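Adhesin (Streptococcus sanguinis SK1 = NCTC 7863, PDB 6VT2) binds sialylated glycans, here sialyl-T antigen, through tandem Siglec-like modules of a serine-rich repeat adhesin and so probably helps the bacterium attach to host sialoglycoproteins. Local coordinates at residues 99-104 with 108-113; 36-41 with 76-81; 216-221 with 289-294. One frame throughout, in Å; residues are numbered along the deposited sequence.

Interaction 1. Residues 99-104 with 108-113; sequences YVRAED and NITALV. With CA (calcium ion), chain H; GAL (beta-D-galactopyranose), chain D.
The guanidinium of Arg101 lies sandwiched between two aliphatic groups of 108-113: the CD1 methyl of Ile109 sits 3.7 Å above CZ over one face, and CB of Leu112 covers the opposite face at its centre. At the edge, in the guanidinium plane, NE and NH2 both donate to the carbonyl O of Thr110, each at 3.0 Å and tilted about 20° from that carbonyl's plane. A bend at chi3 turns the group back for this side-on, two-nitrogen grip, while NH2 also forms a salt bridge with Asp47, so hydrogen bonds and cover together fix the rotation of the plane. Thr110 has its OG1 lodged between its own N and carbonyl carbon, where it accepts from the backbone N of Ala102; its backbone N in turn bonds to the O of Ala102. Segment 99-104 ends strand 95-104 in the mixed sheet of a Siglec-like module; the loop that follows folds back so that 108-113 runs antiparallel beside it, with a single bridge, Glu103 to Ile109. Near the turn, Asp104 and Asn108 hold planes 73° apart. The amide ND2 of Asn108 reaches the syn lone pair of Asp104 OD2 at 2.9 Å in an almost straight bond (178°), whereas the backbone N of Asn108 comes to OD1 from above the carboxylate plane. OD2 also binds calcium at 2.1 Å, in a site shared with Asp2, Thr4 and Asp30; the amide probably helps to hold this metal ligand in place. At the far end the Leu112 CD1 methyl packs against CB of Tyr99 at 3.7 Å, its side chain crossing the tyrosine at about a right angle, and Tyr99 OH donates to O6 of the bound galactose at 2.6 Å.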
# COMPACT_ATOMS: atom_id res chain seq x y z
N TYR A 99 -4.59 1.74 -52.31
CA TYR A 99 -5.40 2.79 -52.94
C TYR A 99 -6.88 2.54 -52.66
O TYR A 99 -7.33 1.39 -52.66
CB TYR A 99 -5.13 2.79 -54.43
CG TYR A 99 -3.76 3.28 -54.71
CD1 TYR A 99 -2.66 2.48 -54.56
CD2 TYR A 99 -3.55 4.60 -55.03
CE1 TYR A 99 -1.37 2.99 -54.70
CE2 TYR A 99 -2.27 5.13 -55.26
CZ TYR A 99 -1.18 4.32 -55.02
OH TYR A 99 0.03 4.89 -55.19
N VAL A 100 -7.59 3.62 -52.41
CA VAL A 100 -9.01 3.56 -52.08
C VAL A 100 -9.77 4.30 -53.17
O VAL A 100 -9.47 5.44 -53.49
CB VAL A 100 -9.29 4.13 -50.69
CG1 VAL A 100 -10.75 3.99 -50.41
CG2 VAL A 100 -8.48 3.42 -49.61
N ARG A 101 -10.79 3.62 -53.72
CA ARG A 101 -11.61 4.23 -54.74
C ARG A 101 -13.07 4.10 -54.36
O ARG A 101 -13.42 3.25 -53.67
CB ARG A 101 -11.40 3.55 -56.10
CG ARG A 101 -9.95 3.51 -56.54
CD ARG A 101 -9.92 2.83 -57.88
NE ARG A 101 -10.28 3.71 -58.96
CZ ARG A 101 -10.32 3.34 -60.22
NH1 ARG A 101 -10.05 2.11 -60.56
NH2 ARG A 101 -10.62 4.20 -61.17
N ALA A 102 -13.85 5.02 -54.86
CA ALA A 102 -15.27 4.93 -54.60
C ALA A 102 -16.02 5.31 -55.87
O ALA A 102 -15.53 6.11 -56.67
CB ALA A 102 -15.70 5.84 -53.46
N GLU A 103 -17.21 4.73 -56.03
CA GLU A 103 -18.05 4.98 -57.20
C GLU A 103 -19.47 5.29 -56.77
O GLU A 103 -20.01 4.63 -55.88
CB GLU A 103 -18.01 3.76 -58.07
CG GLU A 103 -18.83 3.93 -59.39
CD GLU A 103 -18.75 2.64 -60.18
OE1 GLU A 103 -19.80 2.19 -60.68
OE2 GLU A 103 -17.65 2.02 -60.24
N ASP A 104 -20.04 6.33 -57.38
CA ASP A 104 -21.41 6.73 -57.07
C ASP A 104 -22.38 5.93 -57.95
O ASP A 104 -21.99 5.05 -58.73
CB ASP A 104 -21.58 8.26 -57.18
CG ASP A 104 -21.49 8.82 -58.58
OD1 ASP A 104 -21.55 8.01 -59.51
OD2 ASP A 104 -21.34 10.09 -58.63
N ASN A 108 -19.70 7.31 -61.62
CA ASN A 108 -18.50 8.12 -61.50
C ASN A 108 -17.58 7.50 -60.47
O ASN A 108 -17.95 7.42 -59.30
CB ASN A 108 -18.82 9.54 -61.08
CG ASN A 108 -19.79 10.20 -62.03
OD1 ASN A 108 -19.52 10.37 -63.24
ND2 ASN A 108 -20.92 10.57 -61.50
N ILE A 109 -16.40 7.04 -60.88
CA ILE A 109 -15.46 6.39 -59.93
C ILE A 109 -14.28 7.34 -59.79
O ILE A 109 -13.97 8.02 -60.70
CB ILE A 109 -15.05 4.99 -60.39
CG1 ILE A 109 -14.15 4.29 -59.37
CG2 ILE A 109 -14.36 5.06 -61.72
CD1 ILE A 109 -13.92 2.84 -59.62
N THR A 110 -13.68 7.35 -58.63
CA THR A 110 -12.52 8.21 -58.39
C THR A 110 -11.38 7.69 -59.27
O THR A 110 -11.24 6.53 -59.42
CB THR A 110 -12.21 8.26 -56.91
OG1 THR A 110 -12.06 6.94 -56.46
CG2 THR A 110 -13.32 8.93 -56.13
N ALA A 111 -10.55 8.59 -59.72
CA ALA A 111 -9.46 8.23 -60.60
C ALA A 111 -8.41 7.49 -59.76
O ALA A 111 -8.23 7.83 -58.65
CB ALA A 111 -8.86 9.46 -61.21
N LEU A 112 -7.73 6.58 -60.38
CA LEU A 112 -6.63 5.84 -59.76
C LEU A 112 -5.34 6.35 -60.39
O LEU A 112 -5.14 6.22 -61.61
CB LEU A 112 -6.77 4.36 -60.03
CG LEU A 112 -5.62 3.55 -59.52
CD1 LEU A 112 -5.57 3.67 -57.97
CD2 LEU A 112 -5.78 2.06 -59.88
N VAL A 113 -4.47 6.97 -59.60
CA VAL A 113 -3.24 7.60 -60.11
C VAL A 113 -2.13 7.22 -59.12
O VAL A 113 -2.18 7.62 -58.02
CB VAL A 113 -3.39 9.11 -60.22
CG1 VAL A 113 -2.14 9.70 -60.86
CG2 VAL A 113 -4.63 9.55 -60.98
CA CA H . -21.43 11.98 -57.78
C1 GAL D . 4.41 0.00 -56.43
C2 GAL D . 5.47 -0.37 -55.38
C3 GAL D . 4.99 -0.06 -53.97
C4 GAL D . 4.49 1.39 -53.88
C5 GAL D . 3.42 1.60 -54.95
C6 GAL D . 2.85 3.03 -55.00
O2 GAL D . 5.76 -1.76 -55.40
O3 GAL D . 6.03 -0.23 -53.01
O4 GAL D . 5.56 2.29 -54.08
O5 GAL D . 3.97 1.34 -56.24
O6 GAL D . 1.76 3.12 -55.92
O HOH W 1 -21.70 14.17 -57.04

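Interaction 2. Residues 36-41 with 76-81; sequences NRVIVR and LRTRVY. With SO4 (sulfate ion), chain L.
Val38 and Thr78 meet across the interior of the module, their side chains sliding past each other in opposite directions. From its CA, Val38 points toward 76-81, and its CB already lies 3.6 Å from Thr78 OG1. The two methyls then divide the work. CG1, set opposite the backbone N (chi1 175°), comes closest to the threonine, 3.3 Å from OG1, with the CG2 methyl of Thr78 beside it at 4.0 Å. CG2 of Val38, lying next to its backbone N, turns to Leu76, two residues before Thr78, and meets its CD2 methyl tip to tip at 3.7 Å. Two residues on, Val40 repeats the theme more loosely: its CG2 faces CG2 of Val80 at 4.3 Å. Strands 36-41 and 76-81 belong to the two facing sheets of an immunoglobulin-like beta sandwich, as in Siglec-like domains, and their axes approach to 9.1 Å while running 25° apart in the same sense. Val100 and Ala102 of strand 95-104 flank Val38 on its own sheet, and Val26 of strand 21-29 touches both Thr78 and Val80 on the other. On the outer face of the first sheet, Arg37 points away from the contact, CD1 of Ile39 over one face of its guanidinium; the sulfate there is modelled too close to be trusted in detail. Asn36 and Arg37 together face Glu103 in a classic beta bulge. Every residue that touches across the sandwich is buried, and all but Thr78 are aliphatic. The hydroxyl of Thr78 is hydrogen-bonded to that of Thr61 on the adjacent strand, which lets this polar atom lie among methyls; between the two segments, cohesion therefore rests on van der Waals contact and the exclusion of water.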
# COMPACT_ATOMS: atom_id res chain seq x y z
N ASN A 36 -21.98 3.47 -54.32
CA ASN A 36 -22.28 2.10 -54.62
C ASN A 36 -21.08 1.19 -54.41
O ASN A 36 -21.26 0.01 -54.19
CB ASN A 36 -22.81 1.97 -56.05
CG ASN A 36 -24.26 2.28 -56.16
OD1 ASN A 36 -24.84 2.84 -55.28
ND2 ASN A 36 -24.82 2.01 -57.35
N ARG A 37 -19.86 1.70 -54.52
CA ARG A 37 -18.67 0.85 -54.35
C ARG A 37 -17.60 1.65 -53.62
O ARG A 37 -17.48 2.79 -53.86
CB ARG A 37 -18.06 0.44 -55.68
CG ARG A 37 -18.99 -0.34 -56.60
CD ARG A 37 -18.41 -0.69 -57.93
NE ARG A 37 -17.37 -1.68 -58.11
CZ ARG A 37 -16.99 -2.65 -57.32
NH1 ARG A 37 -15.98 -3.41 -57.72
NH2 ARG A 37 -17.52 -2.90 -56.14
N VAL A 38 -17.02 0.99 -52.57
CA VAL A 38 -15.68 1.53 -52.07
C VAL A 38 -14.71 0.34 -52.18
O VAL A 38 -15.05 -0.69 -51.78
CB VAL A 38 -15.86 2.01 -50.62
CG1 VAL A 38 -14.53 2.43 -50.03
CG2 VAL A 38 -16.88 3.13 -50.55
N ILE A 39 -13.57 0.56 -52.78
CA ILE A 39 -12.58 -0.48 -53.12
C ILE A 39 -11.26 -0.11 -52.46
O ILE A 39 -10.92 1.01 -52.48
CB ILE A 39 -12.39 -0.46 -54.65
CG1 ILE A 39 -13.65 -0.94 -55.35
CG2 ILE A 39 -11.18 -1.25 -55.10
CD1 ILE A 39 -13.68 -0.62 -56.82
N VAL A 40 -10.57 -1.09 -51.92
CA VAL A 40 -9.18 -0.92 -51.46
C VAL A 40 -8.39 -1.84 -52.37
O VAL A 40 -8.74 -2.95 -52.44
CB VAL A 40 -9.00 -1.30 -49.99
CG1 VAL A 40 -7.56 -1.08 -49.58
CG2 VAL A 40 -9.93 -0.51 -49.13
N ARG A 41 -7.37 -1.32 -53.02
CA ARG A 41 -6.68 -2.19 -53.98
C ARG A 41 -5.20 -1.84 -54.09
O ARG A 41 -4.78 -0.77 -53.77
CB ARG A 41 -7.32 -2.06 -55.37
CG ARG A 41 -7.30 -0.64 -55.92
CD ARG A 41 -7.67 -0.54 -57.40
NE ARG A 41 -6.57 -0.90 -58.23
CZ ARG A 41 -6.65 -0.99 -59.53
NH1 ARG A 41 -7.79 -0.77 -60.14
NH2 ARG A 41 -5.58 -1.29 -60.22
N LEU A 76 -20.44 7.81 -45.73
CA LEU A 76 -20.36 6.35 -45.84
C LEU A 76 -19.06 5.93 -45.16
O LEU A 76 -18.06 6.45 -45.51
CB LEU A 76 -20.33 5.97 -47.29
CG LEU A 76 -20.28 4.47 -47.46
CD1 LEU A 76 -21.52 3.82 -46.87
CD2 LEU A 76 -20.10 4.11 -48.90
N ARG A 77 -19.12 4.99 -44.23
CA ARG A 77 -17.93 4.59 -43.47
C ARG A 77 -17.40 3.22 -43.93
O ARG A 77 -18.13 2.30 -43.93
CB ARG A 77 -18.30 4.58 -42.00
CG ARG A 77 -18.16 6.00 -41.52
CD ARG A 77 -18.58 6.28 -40.14
NE ARG A 77 -17.71 5.69 -39.18
CZ ARG A 77 -16.57 6.10 -38.72
NH1 ARG A 77 -15.95 7.12 -39.26
NH2 ARG A 77 -16.06 5.43 -37.73
N THR A 78 -16.12 3.15 -44.27
CA THR A 78 -15.52 1.88 -44.69
C THR A 78 -14.50 1.53 -43.63
O THR A 78 -13.74 2.37 -43.32
CB THR A 78 -14.84 2.03 -46.04
OG1 THR A 78 -15.84 2.26 -47.01
CG2 THR A 78 -14.02 0.83 -46.44
N ARG A 79 -14.59 0.34 -43.09
CA ARG A 79 -13.63 -0.08 -42.09
C ARG A 79 -12.47 -0.79 -42.80
O ARG A 79 -12.73 -1.66 -43.53
CB ARG A 79 -14.31 -1.06 -41.15
CG ARG A 79 -13.43 -1.51 -39.99
CD ARG A 79 -14.08 -2.72 -39.36
NE ARG A 79 -13.31 -3.13 -38.22
CZ ARG A 79 -13.20 -4.35 -37.82
NH1 ARG A 79 -12.43 -4.60 -36.78
NH2 ARG A 79 -13.86 -5.30 -38.39
N VAL A 80 -11.24 -0.40 -42.52
CA VAL A 80 -10.05 -1.12 -43.03
C VAL A 80 -9.38 -1.69 -41.78
O VAL A 80 -9.24 -0.99 -40.88
CB VAL A 80 -9.14 -0.19 -43.83
CG1 VAL A 80 -7.97 -0.96 -44.41
CG2 VAL A 80 -9.89 0.50 -44.96
N TYR A 81 -9.11 -2.97 -41.77
CA TYR A 81 -8.70 -3.62 -40.51
C TYR A 81 -7.96 -4.91 -40.84
O TYR A 81 -7.96 -5.36 -41.89
CB TYR A 81 -9.95 -3.95 -39.68
CG TYR A 81 -10.88 -4.95 -40.32
CD1 TYR A 81 -11.72 -4.63 -41.37
CD2 TYR A 81 -10.90 -6.25 -39.88
CE1 TYR A 81 -12.52 -5.58 -41.97
CE2 TYR A 81 -11.67 -7.22 -40.47
CZ TYR A 81 -12.52 -6.88 -41.49
OH TYR A 81 -13.28 -7.86 -42.03
S SO4 L . -16.48 -5.15 -55.14
O1 SO4 L . -16.09 -6.48 -54.80
O2 SO4 L . -15.39 -4.34 -55.30
O3 SO4 L . -17.25 -5.26 -56.33
O4 SO4 L . -17.31 -4.69 -54.07

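Interaction 3. Residues 216-221 with 289-294; sequences FYRGEE and LPAGPG. With SIA (N-acetyl-alpha-neuraminic acid), chain C.
Arg218 carries nearly the whole contact, pressing its outer chain against the backbone at Leu289 to Ala291. Its NE donates to the carbonyl O of Leu289 at 2.7 Å with an N-H...O angle of 153°, the oxygen lying close to the guanidinium plane and at its edge. The bond is not directed squarely at the carbonyl: NE stands 22° off the carbonyl plane. A bend at chi3 (61°) turns NE to the Leu289 O; CD, placed by the torsions before it, lies 3.4 Å from the same oxygen and 3.6 Å from the backbone N of Ala291. Beside it the CB methyl of Ala291 touches CD more lightly, at 4.0 Å. The remaining nitrogens look elsewhere: NH2 donates to the O of Lys287, so the arginine holds two carbonyls of the same loop, and NH1 has a long, weak ion pair with Asp384. The fold places this arginine at the second position of a type II beta turn, Tyr217 to Glu220, which closes on a bond from Glu220 N to Tyr217 O just after strand 213-217 of the second Siglec-like module; Gly219 takes the positive phi at its third position. The opposing loop leads from strand 277-283 to strand 296-305. Away from the arginine the packing thins quickly. Leu289 turns the end of its side chain from the turn and rests on Phe320, and Gly219 and Glu221, both exposed, make no contact with 289-294. Further along, Gly292 and Pro293 lie exposed, Gly292 with backbone angles suited to glycine. Beyond them the loop reaches the glycan: the carbonyl O of Gly294 accepts a hydrogen bond from O4 of the sialic acid at 2.8 Å.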
# COMPACT_ATOMS: atom_id res chain seq x y z
N PHE A 216 4.36 0.13 32.81
CA PHE A 216 3.42 -0.92 33.15
C PHE A 216 3.05 -0.69 34.59
O PHE A 216 3.91 -0.67 35.47
CB PHE A 216 4.02 -2.31 32.95
CG PHE A 216 3.97 -2.77 31.55
CD1 PHE A 216 4.69 -2.17 30.52
CD2 PHE A 216 3.18 -3.86 31.23
CE1 PHE A 216 4.59 -2.66 29.22
CE2 PHE A 216 3.04 -4.27 29.93
CZ PHE A 216 3.77 -3.70 28.96
N TYR A 217 1.78 -0.59 34.85
CA TYR A 217 1.30 -0.40 36.20
C TYR A 217 1.20 -1.75 36.87
O TYR A 217 0.57 -2.66 36.32
CB TYR A 217 -0.07 0.28 36.17
CG TYR A 217 0.07 1.69 35.71
CD1 TYR A 217 0.49 2.69 36.53
CD2 TYR A 217 -0.12 1.98 34.38
CE1 TYR A 217 0.68 3.96 36.05
CE2 TYR A 217 0.09 3.25 33.91
CZ TYR A 217 0.46 4.23 34.76
OH TYR A 217 0.71 5.50 34.27
N ARG A 218 1.76 -1.87 38.05
CA ARG A 218 1.74 -3.13 38.76
C ARG A 218 0.31 -3.61 38.92
O ARG A 218 -0.56 -2.86 39.33
CB ARG A 218 2.44 -2.97 40.12
CG ARG A 218 3.90 -2.60 39.95
CD ARG A 218 4.53 -2.05 41.24
NE ARG A 218 4.49 -3.01 42.31
CZ ARG A 218 3.80 -2.87 43.45
NH1 ARG A 218 3.12 -1.77 43.68
NH2 ARG A 218 3.81 -3.77 44.37
N GLY A 219 0.06 -4.85 38.58
CA GLY A 219 -1.24 -5.43 38.76
C GLY A 219 -2.26 -5.10 37.73
O GLY A 219 -3.43 -5.46 37.94
N GLU A 220 -1.95 -4.52 36.65
CA GLU A 220 -2.87 -4.22 35.56
C GLU A 220 -2.21 -4.64 34.26
O GLU A 220 -1.09 -4.25 33.98
CB GLU A 220 -3.21 -2.74 35.44
CG GLU A 220 -3.99 -2.23 36.67
CD GLU A 220 -4.52 -0.81 36.50
OE1 GLU A 220 -5.32 -0.37 37.39
OE2 GLU A 220 -4.18 -0.15 35.48
N GLU A 221 -2.87 -5.29 33.44
CA GLU A 221 -2.27 -5.71 32.19
C GLU A 221 -2.03 -4.51 31.30
O GLU A 221 -2.86 -3.61 31.17
CB GLU A 221 -3.16 -6.68 31.51
CG GLU A 221 -2.54 -7.28 30.26
CD GLU A 221 -3.46 -8.38 29.74
OE1 GLU A 221 -4.68 -8.14 29.49
OE2 GLU A 221 -2.93 -9.51 29.66
N LEU A 289 6.60 -7.68 42.18
CA LEU A 289 7.70 -6.82 41.77
C LEU A 289 7.43 -5.40 42.24
O LEU A 289 6.50 -4.77 41.74
CB LEU A 289 7.86 -6.85 40.25
CG LEU A 289 8.33 -8.22 39.75
CD1 LEU A 289 8.45 -8.18 38.28
CD2 LEU A 289 9.67 -8.65 40.35
N PRO A 290 8.27 -4.84 43.09
CA PRO A 290 8.07 -3.46 43.50
C PRO A 290 8.52 -2.47 42.45
O PRO A 290 9.44 -2.71 41.67
CB PRO A 290 8.96 -3.35 44.74
CG PRO A 290 9.98 -4.38 44.56
CD PRO A 290 9.32 -5.52 43.83
N ALA A 291 7.86 -1.33 42.46
CA ALA A 291 8.33 -0.18 41.73
C ALA A 291 9.50 0.42 42.48
O ALA A 291 9.68 0.23 43.69
CB ALA A 291 7.21 0.84 41.56
N GLY A 292 10.29 1.20 41.78
CA GLY A 292 11.44 1.81 42.39
C GLY A 292 12.57 1.83 41.40
O GLY A 292 12.40 1.49 40.23
N PRO A 293 13.76 2.23 41.86
CA PRO A 293 14.90 2.34 40.92
C PRO A 293 15.21 1.07 40.17
O PRO A 293 15.57 1.11 38.98
CB PRO A 293 16.09 2.72 41.81
CG PRO A 293 15.58 2.58 43.24
CD PRO A 293 14.08 2.72 43.21
N GLY A 294 15.05 -0.05 40.83
CA GLY A 294 15.27 -1.33 40.18
C GLY A 294 14.07 -1.93 39.53
O GLY A 294 14.17 -3.05 39.00
C1 SIA C . 17.72 -4.11 34.00
C2 SIA C . 18.53 -4.82 35.16
C3 SIA C . 18.35 -4.17 36.54
C4 SIA C . 16.91 -4.26 37.04
C5 SIA C . 16.42 -5.71 37.05
C6 SIA C . 16.71 -6.40 35.69
C7 SIA C . 16.51 -7.93 35.71
C8 SIA C . 17.12 -8.54 34.43
C9 SIA C . 16.73 -10.00 34.26
C10 SIA C . 14.43 -6.35 38.40
C11 SIA C . 12.91 -6.27 38.52
N5 SIA C . 14.98 -5.74 37.32
O1A SIA C . 17.23 -4.90 33.15
O1B SIA C . 17.67 -2.86 34.01
O4 SIA C . 16.76 -3.75 38.38
O6 SIA C . 18.07 -6.21 35.29
O7 SIA C . 17.08 -8.48 36.90
O8 SIA C . 16.75 -7.77 33.28
O9 SIA C . 17.53 -10.60 33.24
O10 SIA C . 15.11 -6.93 39.24

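Interactions 1 and 2 share one Siglec-like module, with centres 11 Å apart, and meet directly because strands 95-104 and 35-41 are neighbours in a sheet: Tyr99 O lies 2.7 Å from Arg41 N, and Glu103 O 2.8 Å from Asn36 N, both probable hydrogen bonds. Interaction 1 spans from a calcium site to the glycan pocket, whereas interaction 2 lies in the sandwich interior behind it, the Val40 side chain about 10 Å from the bound sialic acid. Interaction 3 belongs to the second module, its centre about 98 Å from that of interaction 1, and borders the other glycan pocket. The two pockets are thus separate sites on one elongated chain, consistent with the avidity of tandem modules.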